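Local coordinates for transcriptional regulator, putative, Mar family (Thermotoga maritima, PDB 2ETH), which probably binds DNA as a two-subunit transcriptional regulator of the MarR family, with a winged helix-turn-helix fold, at residues Tyr48-Val53 / Gly86-Glu91. Residues are numbered along the deposited sequence; the frame is centred on the assembly and turned at random.
Sequences YAFLYV and GLVVRE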
loop_
_atom_site.group_PDB
_atom_site.type_symbol
_atom_site.label_atom_id
_atom_site.label_comp_id
_atom_site.label_asym_id
_atom_site.label_seq_id
_atom_site.Cartn_x
_atom_site.Cartn_y
_atom_site.Cartn_z
ATOM N N TYR A 48 -1.705 -5.751 6.162
ATOM C CA TYR A 48 -1.127 -4.809 7.107
ATOM C C TYR A 48 -0.860 -5.501 8.447
ATOM O O TYR A 48 0.255 -5.388 9.029
ATOM C CB TYR A 48 -2.117 -3.615 7.238
ATOM C CG TYR A 48 -1.557 -2.365 7.860
ATOM C CD1 TYR A 48 -0.239 -1.969 7.627
ATOM C CD2 TYR A 48 -2.330 -1.572 8.700
ATOM C CE1 TYR A 48 0.298 -0.812 8.208
ATOM C CE2 TYR A 48 -1.784 -0.395 9.285
ATOM C CZ TYR A 48 -0.467 -0.055 9.015
ATOM O OH TYR A 48 0.089 1.043 9.569
ATOM N N ALA A 49 -1.843 -6.265 8.929
ATOM C CA ALA A 49 -1.663 -7.022 10.179
ATOM C C ALA A 49 -0.618 -8.148 10.024
ATOM O O ALA A 49 0.162 -8.398 10.935
ATOM C CB ALA A 49 -2.981 -7.561 10.701
ATOM N N PHE A 50 -0.596 -8.807 8.873
ATOM C CA PHE A 50 0.371 -9.876 8.593
ATOM C C PHE A 50 1.789 -9.318 8.638
ATOM O O PHE A 50 2.601 -9.828 9.371
ATOM C CB PHE A 50 0.105 -10.573 7.231
ATOM C CG PHE A 50 1.161 -11.607 6.850
ATOM C CD1 PHE A 50 1.234 -12.845 7.517
ATOM C CD2 PHE A 50 2.110 -11.328 5.856
ATOM C CE1 PHE A 50 2.221 -13.774 7.169
ATOM C CE2 PHE A 50 3.090 -12.256 5.516
ATOM C CZ PHE A 50 3.140 -13.479 6.147
ATOM N N LEU A 51 2.060 -8.234 7.907
ATOM C CA LEU A 51 3.407 -7.595 7.922
ATOM C C LEU A 51 3.826 -7.064 9.285
ATOM O O LEU A 51 4.998 -7.203 9.699
ATOM C CB LEU A 51 3.491 -6.485 6.893
ATOM C CG LEU A 51 3.441 -6.931 5.421
ATOM C CD1 LEU A 51 3.245 -5.703 4.506
ATOM C CD2 LEU A 51 4.730 -7.714 5.068
ATOM N N TYR A 52 2.888 -6.484 10.005
ATOM C CA TYR A 52 3.185 -6.009 11.345
ATOM C C TYR A 52 3.760 -7.150 12.154
ATOM O O TYR A 52 4.845 -7.018 12.696
ATOM C CB TYR A 52 1.930 -5.424 11.993
ATOM C CG TYR A 52 2.117 -4.911 13.393
ATOM C CD1 TYR A 52 3.174 -4.064 13.692
ATOM C CD2 TYR A 52 1.232 -5.255 14.419
ATOM C CE1 TYR A 52 3.364 -3.560 14.979
ATOM C CE2 TYR A 52 1.408 -4.759 15.698
ATOM C CZ TYR A 52 2.505 -3.899 15.964
ATOM O OH TYR A 52 2.786 -3.395 17.224
ATOM N N VAL A 53 3.081 -8.291 12.202
ATOM C CA VAL A 53 3.637 -9.474 12.900
ATOM C C VAL A 53 4.888 -10.063 12.241
ATOM O O VAL A 53 5.813 -10.476 12.936
ATOM C CB VAL A 53 2.524 -10.629 13.137
ATOM C CG1 VAL A 53 3.156 -11.929 13.740
ATOM C CG2 VAL A 53 1.413 -10.102 14.031
ATOM N N GLY A 86 -3.855 -19.871 6.421
ATOM C CA GLY A 86 -2.766 -20.725 6.896
ATOM C C GLY A 86 -1.464 -19.991 7.141
ATOM O O GLY A 86 -0.396 -20.617 7.190
ATOM N N LEU A 87 -1.565 -18.681 7.331
ATOM C CA LEU A 87 -0.397 -17.795 7.467
ATOM C C LEU A 87 0.014 -17.511 8.920
ATOM O O LEU A 87 1.173 -17.266 9.180
ATOM C CB LEU A 87 -0.640 -16.451 6.741
ATOM C CG LEU A 87 -0.919 -16.515 5.217
ATOM C CD1 LEU A 87 -1.272 -15.124 4.732
ATOM C CD2 LEU A 87 0.289 -17.075 4.439
ATOM N N VAL A 88 -0.938 -17.510 9.845
ATOM C CA VAL A 88 -0.678 -17.232 11.272
ATOM C C VAL A 88 -1.545 -18.136 12.158
ATOM O O VAL A 88 -2.494 -18.786 11.692
ATOM C CB VAL A 88 -0.993 -15.773 11.665
ATOM C CG1 VAL A 88 -0.339 -14.828 10.695
ATOM C CG2 VAL A 88 -2.550 -15.569 11.753
ATOM N N VAL A 89 -1.223 -18.133 13.447
ATOM C CA VAL A 89 -1.874 -18.970 14.413
ATOM C C VAL A 89 -1.734 -18.249 15.746
ATOM O O VAL A 89 -0.840 -17.479 15.896
ATOM C CB VAL A 89 -1.241 -20.405 14.396
ATOM C CG1 VAL A 89 0.158 -20.429 15.001
ATOM C CG2 VAL A 89 -2.134 -21.364 15.055
ATOM N N ARG A 90 -2.668 -18.432 16.669
ATOM C CA ARG A 90 -2.588 -17.845 18.009
ATOM C C ARG A 90 -1.998 -18.912 18.909
ATOM O O ARG A 90 -2.495 -20.016 18.940
ATOM C CB ARG A 90 -3.974 -17.499 18.574
ATOM C CG ARG A 90 -4.808 -16.552 17.734
ATOM C CD ARG A 90 -6.308 -17.034 17.647
ATOM N NE ARG A 90 -7.252 -15.951 17.324
ATOM C CZ ARG A 90 -8.179 -15.977 16.357
ATOM N NH1 ARG A 90 -8.367 -17.050 15.595
ATOM N NH2 ARG A 90 -8.950 -14.914 16.150
ATOM N N GLU A 91 -0.958 -18.570 19.646
ATOM C CA GLU A 91 -0.225 -19.542 20.422
ATOM C C GLU A 91 -0.018 -19.071 21.817
ATOM O O GLU A 91 0.239 -17.926 22.044
ATOM C CB GLU A 91 1.130 -19.830 19.778
ATOM C CG GLU A 91 1.068 -20.957 18.761
ATOM C CD GLU A 91 2.445 -21.562 18.440
ATOM O OE1 GLU A 91 3.491 -20.885 18.654
ATOM O OE2 GLU A 91 2.469 -22.735 17.995
#
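F50 reaches from helix 44-56 to L87 and V88, where the chain enters strand 88-92. Its ring meets them through the CD1 and CE1 side. CE1 lies 3.9 Å from L87 CB, which approaches the ring obliquely. CD1 lies 4.1 Å from V88 CG1, which sits at the ring edge, near its plane. CG of F50 is anti to the backbone N (chi1 175°), and this carries the ring out from the helix towards the strand, although the CB itself does not point there. The CA atoms of F50 and V88 remain 7.9 Å apart, so the ring spans the gap. The side chains of F50 and L87 cross at about a right angle. L87 meets the ring through CB, and its side chain also packs on K107 and I111 of helix 106-127. V88 offers one methyl branch, CG1. F50 and V88 both also touch L82 of helix 72-84. All three residues are buried, and the contact between the two segments is apolar. G86, with positive phi, ends the preceding helix in a Schellman motif and turns the chain towards the strand. Strand 88-92 pairs antiparallel with strand 100-104 to form the wing. The contact therefore joins helix 44-56 to the base of the wing, in the hydrophobic core of a MarR-type winged helix-turn-helix domain.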